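Local coordinates for SusD superfamily protein (Parabacteroides distasonis, PDB 3OTN), which probably binds carbohydrate or related nutrients at the outer membrane, at residues A[117-131]-A[184-197]. Residues are numbered along the deposited sequence; the frame is centred on the assembly and turned at random.
Sequences EVKFMRALYYFYLVR and RVSMGAVKALLADV. With ACT (acetate ion), chain F; EDO (1,2-ethanediol), chain R.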
loop_
_atom_site.group_PDB
_atom_site.type_symbol
_atom_site.label_atom_id
_atom_site.label_comp_id
_atom_site.label_asym_id
_atom_site.label_seq_id
_atom_site.Cartn_x
_atom_site.Cartn_y
_atom_site.Cartn_z
ATOM N N GLU A 117 -17.590 -7.655 6.028
ATOM C CA GLU A 117 -16.152 -7.558 6.330
ATOM C C GLU A 117 -15.373 -8.532 5.406
ATOM O O GLU A 117 -14.309 -8.211 4.894
ATOM C CB GLU A 117 -15.872 -7.886 7.804
ATOM C CG GLU A 117 -16.491 -6.912 8.820
ATOM C CD GLU A 117 -16.225 -7.287 10.272
ATOM O OE1 GLU A 117 -15.095 -7.688 10.617
ATOM O OE2 GLU A 117 -17.160 -7.180 11.080
ATOM N N VAL A 118 -15.910 -9.726 5.251
ATOM C CA VAL A 118 -15.307 -10.801 4.469
ATOM C C VAL A 118 -15.362 -10.450 3.000
ATOM O O VAL A 118 -14.383 -10.672 2.289
ATOM C CB VAL A 118 -15.954 -12.184 4.796
ATOM C CG1 VAL A 118 -15.322 -13.350 3.913
ATOM C CG2 VAL A 118 -15.799 -12.468 6.313
ATOM N N LYS A 119 -16.473 -9.884 2.529
ATOM C CA LYS A 119 -16.530 -9.502 1.117
ATOM C C LYS A 119 -15.551 -8.369 0.833
ATOM O O LYS A 119 -14.909 -8.370 -0.220
ATOM C CB LYS A 119 -17.933 -9.116 0.680
ATOM C CG LYS A 119 -18.873 -10.292 0.550
ATOM C CD LYS A 119 -20.290 -9.775 0.348
ATOM C CE LYS A 119 -21.322 -10.907 0.363
ATOM N NZ LYS A 119 -22.675 -10.362 0.024
ATOM N N PHE A 120 -15.447 -7.401 1.754
ATOM C CA PHE A 120 -14.423 -6.359 1.643
ATOM C C PHE A 120 -13.050 -7.004 1.471
ATOM O O PHE A 120 -12.295 -6.607 0.580
ATOM C CB PHE A 120 -14.417 -5.409 2.853
ATOM C CG PHE A 120 -13.160 -4.572 2.976
ATOM C CD1 PHE A 120 -13.069 -3.309 2.368
ATOM C CD2 PHE A 120 -12.080 -5.037 3.700
ATOM C CE1 PHE A 120 -11.910 -2.536 2.483
ATOM C CE2 PHE A 120 -10.902 -4.286 3.793
ATOM C CZ PHE A 120 -10.832 -3.015 3.200
HETATM N N MSE A 121 -12.746 -8.020 2.296
HETATM C CA MSE A 121 -11.408 -8.596 2.302
HETATM C C MSE A 121 -11.090 -9.338 1.002
HETATM O O MSE A 121 -9.955 -9.305 0.512
HETATM C CB MSE A 121 -11.207 -9.548 3.508
HETATM C CG MSE A 121 -9.810 -9.457 4.093
HETATM SE SE MSE A 121 -9.473 -7.810 4.997
HETATM C CE MSE A 121 -10.507 -8.297 6.538
ATOM N N ARG A 122 -12.082 -10.049 0.485
ATOM C CA ARG A 122 -11.905 -10.786 -0.734
ATOM C C ARG A 122 -11.602 -9.805 -1.859
ATOM O O ARG A 122 -10.692 -10.030 -2.643
ATOM C CB ARG A 122 -13.128 -11.660 -1.029
ATOM C CG ARG A 122 -12.948 -12.412 -2.316
ATOM C CD ARG A 122 -13.927 -13.499 -2.504
ATOM N NE ARG A 122 -15.275 -13.013 -2.714
ATOM C CZ ARG A 122 -16.343 -13.792 -2.732
ATOM N NH1 ARG A 122 -16.228 -15.115 -2.568
ATOM N NH2 ARG A 122 -17.544 -13.246 -2.904
ATOM N N ALA A 123 -12.376 -8.721 -1.936
ATOM C CA ALA A 123 -12.132 -7.665 -2.887
ATOM C C ALA A 123 -10.729 -7.092 -2.748
ATOM O O ALA A 123 -10.087 -6.824 -3.758
ATOM C CB ALA A 123 -13.182 -6.539 -2.783
ATOM N N LEU A 124 -10.283 -6.886 -1.515
ATOM C CA LEU A 124 -8.965 -6.332 -1.224
ATOM C C LEU A 124 -7.829 -7.237 -1.748
ATOM O O LEU A 124 -6.916 -6.776 -2.456
ATOM C CB LEU A 124 -8.806 -6.066 0.291
ATOM C CG LEU A 124 -7.489 -5.402 0.770
ATOM C CD1 LEU A 124 -7.350 -3.981 0.227
ATOM C CD2 LEU A 124 -7.336 -5.476 2.268
ATOM N N TYR A 125 -7.912 -8.525 -1.432
ATOM C CA TYR A 125 -6.878 -9.480 -1.858
ATOM C C TYR A 125 -6.795 -9.524 -3.394
ATOM O O TYR A 125 -5.690 -9.482 -3.953
ATOM C CB TYR A 125 -7.154 -10.882 -1.327
ATOM C CG TYR A 125 -6.962 -11.025 0.182
ATOM C CD1 TYR A 125 -5.763 -10.646 0.792
ATOM C CD2 TYR A 125 -7.921 -11.608 0.965
ATOM C CE1 TYR A 125 -5.569 -10.794 2.135
ATOM C CE2 TYR A 125 -7.741 -11.753 2.328
ATOM C CZ TYR A 125 -6.567 -11.335 2.904
ATOM O OH TYR A 125 -6.376 -11.488 4.247
ATOM N N TYR A 126 -7.958 -9.592 -4.053
ATOM C CA TYR A 126 -8.019 -9.640 -5.499
ATOM C C TYR A 126 -7.537 -8.353 -6.156
ATOM O O TYR A 126 -6.893 -8.407 -7.195
ATOM C CB TYR A 126 -9.428 -9.973 -6.008
ATOM C CG TYR A 126 -9.656 -11.447 -6.154
ATOM C CD1 TYR A 126 -8.955 -12.188 -7.124
ATOM C CD2 TYR A 126 -10.549 -12.111 -5.338
ATOM C CE1 TYR A 126 -9.173 -13.551 -7.271
ATOM C CE2 TYR A 126 -10.792 -13.465 -5.480
ATOM C CZ TYR A 126 -10.084 -14.200 -6.416
ATOM O OH TYR A 126 -10.314 -15.564 -6.518
ATOM N N PHE A 127 -7.827 -7.209 -5.539
ATOM C CA PHE A 127 -7.379 -5.918 -6.075
ATOM C C PHE A 127 -5.865 -5.829 -6.061
ATOM O O PHE A 127 -5.301 -5.275 -6.991
ATOM C CB PHE A 127 -8.031 -4.761 -5.279
ATOM C CG PHE A 127 -7.795 -3.388 -5.844
ATOM C CD1 PHE A 127 -7.996 -3.114 -7.189
ATOM C CD2 PHE A 127 -7.454 -2.344 -5.003
ATOM C CE1 PHE A 127 -7.824 -1.816 -7.680
ATOM C CE2 PHE A 127 -7.293 -1.047 -5.473
ATOM C CZ PHE A 127 -7.450 -0.785 -6.816
ATOM N N TYR A 128 -5.201 -6.356 -5.023
ATOM C CA TYR A 128 -3.732 -6.424 -5.027
ATOM C C TYR A 128 -3.263 -7.412 -6.116
ATOM O O TYR A 128 -2.428 -7.060 -6.953
ATOM C CB TYR A 128 -3.152 -6.799 -3.668
ATOM C CG TYR A 128 -3.051 -5.624 -2.767
ATOM C CD1 TYR A 128 -4.193 -5.077 -2.173
ATOM C CD2 TYR A 128 -1.834 -4.958 -2.594
ATOM C CE1 TYR A 128 -4.110 -3.932 -1.352
ATOM C CE2 TYR A 128 -1.739 -3.841 -1.778
ATOM C CZ TYR A 128 -2.861 -3.328 -1.158
ATOM O OH TYR A 128 -2.729 -2.225 -0.345
ATOM N N LEU A 129 -3.863 -8.607 -6.146
ATOM C CA LEU A 129 -3.486 -9.609 -7.159
ATOM C C LEU A 129 -3.573 -9.101 -8.602
ATOM O O LEU A 129 -2.611 -9.269 -9.400
ATOM C CB LEU A 129 -4.304 -10.879 -7.016
ATOM C CG LEU A 129 -3.963 -11.778 -5.848
ATOM C CD1 LEU A 129 -5.087 -12.839 -5.782
ATOM C CD2 LEU A 129 -2.595 -12.457 -6.061
ATOM N N VAL A 130 -4.672 -8.456 -8.957
ATOM C CA VAL A 130 -4.840 -8.022 -10.358
ATOM C C VAL A 130 -3.894 -6.906 -10.731
ATOM O O VAL A 130 -3.435 -6.863 -11.874
ATOM C CB VAL A 130 -6.320 -7.620 -10.772
ATOM C CG1 VAL A 130 -7.260 -8.841 -10.731
ATOM C CG2 VAL A 130 -6.846 -6.472 -9.935
ATOM N N ARG A 131 -3.581 -6.016 -9.787
ATOM C CA ARG A 131 -2.664 -4.889 -10.055
ATOM C C ARG A 131 -1.210 -5.332 -10.201
ATOM O O ARG A 131 -0.491 -4.781 -11.018
ATOM C CB ARG A 131 -2.773 -3.826 -8.963
ATOM C CG ARG A 131 -4.074 -3.021 -9.079
ATOM C CD ARG A 131 -4.142 -1.906 -8.077
ATOM N NE ARG A 131 -4.183 -2.420 -6.716
ATOM C CZ ARG A 131 -4.056 -1.669 -5.633
ATOM N NH1 ARG A 131 -3.890 -0.350 -5.731
ATOM N NH2 ARG A 131 -4.108 -2.248 -4.444
ATOM N N ARG A 184 -10.873 -3.049 12.852
ATOM C CA ARG A 184 -11.838 -3.850 12.034
ATOM C C ARG A 184 -12.196 -3.083 10.756
ATOM O O ARG A 184 -12.012 -1.865 10.689
ATOM C CB ARG A 184 -13.082 -4.168 12.842
ATOM C CG ARG A 184 -12.722 -4.948 14.120
ATOM C CD ARG A 184 -13.859 -5.705 14.645
ATOM N NE ARG A 184 -14.231 -6.826 13.775
ATOM C CZ ARG A 184 -13.688 -8.047 13.784
ATOM N NH1 ARG A 184 -12.678 -8.388 14.595
ATOM N NH2 ARG A 184 -14.188 -8.969 12.970
ATOM N N VAL A 185 -12.612 -3.823 9.735
ATOM C CA VAL A 185 -13.160 -3.233 8.521
ATOM C C VAL A 185 -14.375 -2.331 8.887
ATOM O O VAL A 185 -15.141 -2.653 9.789
ATOM C CB VAL A 185 -13.583 -4.357 7.531
ATOM C CG1 VAL A 185 -14.321 -3.788 6.338
ATOM C CG2 VAL A 185 -12.323 -5.154 7.115
ATOM N N SER A 186 -14.502 -1.188 8.228
ATOM C CA SER A 186 -15.579 -0.224 8.464
ATOM C C SER A 186 -16.087 0.226 7.106
ATOM O O SER A 186 -15.457 -0.053 6.095
ATOM C CB SER A 186 -15.017 1.007 9.183
ATOM O OG SER A 186 -14.004 1.645 8.397
HETATM N N MSE A 187 -17.188 0.965 7.079
HETATM C CA MSE A 187 -17.673 1.492 5.802
HETATM C C MSE A 187 -16.666 2.465 5.209
HETATM O O MSE A 187 -16.530 2.549 3.986
HETATM C CB MSE A 187 -19.031 2.165 5.957
HETATM C CG MSE A 187 -19.691 2.419 4.636
HETATM SE SE MSE A 187 -20.254 0.694 3.964
HETATM C CE MSE A 187 -21.769 0.409 5.134
ATOM N N GLY A 188 -15.930 3.187 6.048
ATOM C CA GLY A 188 -14.870 4.056 5.521
ATOM C C GLY A 188 -13.812 3.285 4.722
ATOM O O GLY A 188 -13.353 3.752 3.689
ATOM N N ALA A 189 -13.440 2.094 5.203
ATOM C CA ALA A 189 -12.519 1.226 4.514
ATOM C C ALA A 189 -13.105 0.770 3.172
ATOM O O ALA A 189 -12.409 0.783 2.153
ATOM C CB ALA A 189 -12.133 -0.032 5.420
ATOM N N VAL A 190 -14.382 0.381 3.182
ATOM C CA VAL A 190 -15.058 -0.052 1.958
ATOM C C VAL A 190 -15.080 1.071 0.942
ATOM O O VAL A 190 -14.828 0.836 -0.242
ATOM C CB VAL A 190 -16.545 -0.489 2.251
ATOM C CG1 VAL A 190 -17.332 -0.654 0.950
ATOM C CG2 VAL A 190 -16.578 -1.733 3.115
ATOM N N LYS A 191 -15.416 2.275 1.393
ATOM C CA LYS A 191 -15.493 3.429 0.468
ATOM C C LYS A 191 -14.119 3.816 -0.051
ATOM O O LYS A 191 -14.001 4.160 -1.206
ATOM C CB LYS A 191 -16.130 4.684 1.096
ATOM C CG LYS A 191 -17.483 4.527 1.685
ATOM C CD LYS A 191 -18.517 4.227 0.700
ATOM C CE LYS A 191 -19.952 4.304 1.351
ATOM N NZ LYS A 191 -20.899 4.169 0.252
ATOM N N ALA A 192 -13.088 3.740 0.788
ATOM C CA ALA A 192 -11.703 4.052 0.361
ATOM C C ALA A 192 -11.220 3.055 -0.697
ATOM O O ALA A 192 -10.664 3.441 -1.727
ATOM C CB ALA A 192 -10.754 4.066 1.562
ATOM N N LEU A 193 -11.441 1.770 -0.447
ATOM C CA LEU A 193 -11.077 0.743 -1.393
ATOM C C LEU A 193 -11.855 0.866 -2.683
ATOM O O LEU A 193 -11.257 0.782 -3.760
ATOM C CB LEU A 193 -11.285 -0.660 -0.822
ATOM C CG LEU A 193 -10.924 -1.828 -1.754
ATOM C CD1 LEU A 193 -9.498 -1.675 -2.334
ATOM C CD2 LEU A 193 -11.090 -3.150 -1.013
ATOM N N LEU A 194 -13.176 1.069 -2.582
ATOM C CA LEU A 194 -14.013 1.161 -3.776
ATOM C C LEU A 194 -13.678 2.442 -4.578
ATOM O O LEU A 194 -13.682 2.411 -5.815
ATOM C CB LEU A 194 -15.510 1.029 -3.447
ATOM C CG LEU A 194 -16.494 1.003 -4.621
ATOM C CD1 LEU A 194 -16.092 -0.014 -5.687
ATOM C CD2 LEU A 194 -17.918 0.731 -4.141
ATOM N N ALA A 195 -13.315 3.537 -3.903
ATOM C CA ALA A 195 -12.807 4.719 -4.628
ATOM C C ALA A 195 -11.576 4.355 -5.497
ATOM O O ALA A 195 -11.471 4.718 -6.664
ATOM C CB ALA A 195 -12.462 5.863 -3.661
ATOM N N ASP A 196 -10.671 3.620 -4.898
ATOM C CA ASP A 196 -9.430 3.236 -5.525
ATOM C C ASP A 196 -9.700 2.239 -6.676
ATOM O O ASP A 196 -9.087 2.346 -7.768
ATOM C CB ASP A 196 -8.505 2.637 -4.454
ATOM C CG ASP A 196 -7.031 2.609 -4.855
ATOM O OD1 ASP A 196 -6.676 2.999 -5.976
ATOM O OD2 ASP A 196 -6.215 2.139 -4.026
ATOM N N VAL A 197 -10.603 1.288 -6.437
ATOM C CA VAL A 197 -11.014 0.337 -7.467
ATOM C C VAL A 197 -11.543 1.040 -8.719
ATOM O O VAL A 197 -11.074 0.794 -9.810
ATOM C CB VAL A 197 -12.035 -0.695 -6.917
ATOM C CG1 VAL A 197 -12.720 -1.462 -8.041
ATOM C CG2 VAL A 197 -11.307 -1.650 -5.925
HETATM C C ACT F . -23.690 -8.878 2.703
HETATM O O ACT F . -23.510 -8.149 1.688
HETATM O OXT ACT F . -23.412 -8.311 3.782
HETATM C CH3 ACT F . -24.186 -10.309 2.636
HETATM C C1 EDO R . -18.251 -18.300 -1.130
HETATM O O1 EDO R . -18.358 -19.712 -1.016
HETATM C C2 EDO R . -19.193 -17.807 -2.218
HETATM O O2 EDO R . -18.683 -16.604 -2.804
HETATM O O HOH W 1 -16.449 -5.714 13.019
HETATM O O HOH W 2 -3.565 1.805 -3.899
#
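The ring of Phe127 is covered on both faces: CG2 of Val197 sits over its centre on one, a CH-pi contact 6° off the ring normal, and NE of Arg131 over its centre on the other. At the edge, CG of Asp196 lies in the ring plane, the carboxylate standing nearly perpendicular to it. Val185 lays CG1 over one face of the Phe120 ring, 4.0 Å from the centroid, while Ala189 O meets CE1 at the edge, near the ring plane. These rings join helices 108-133 and 187-202, whose segments run in the same general direction and cross at 28° in the alpha-helical, TPR-like part of the SusD fold. Leu193 is a knob in the hole formed by Phe120, Ala123, Leu124 and Phe127; its CD1 reaches Phe127 CD2 at 3.4 Å, and CD2 turns to Phe120. Both phenylalanines hold CG anti to the backbone N, directing their rings at the second helix.

Polar pairs flank this core. In the salt bridge to Arg184, Glu117 OE1 accepts from NH2 at 2.8 Å on its syn lone pair, but lies 30° out of the guanidinium plane; Tyr27 OH also bonds this oxygen, and a water links OE2 to Arg184 NE. An alanine here would probably leave Arg184 without its carboxylate mate and Tyr27 without this partner. Asp196 OD2 also bonds Tyr358 OH, and its salt bridge to Arg131 NH1 is long (3.8 Å), with no N-H aimed at it. A water closes that gap, accepting from Arg131 NH1 at 2.8 Å and donating to Asp196 OD2 at 2.7 Å.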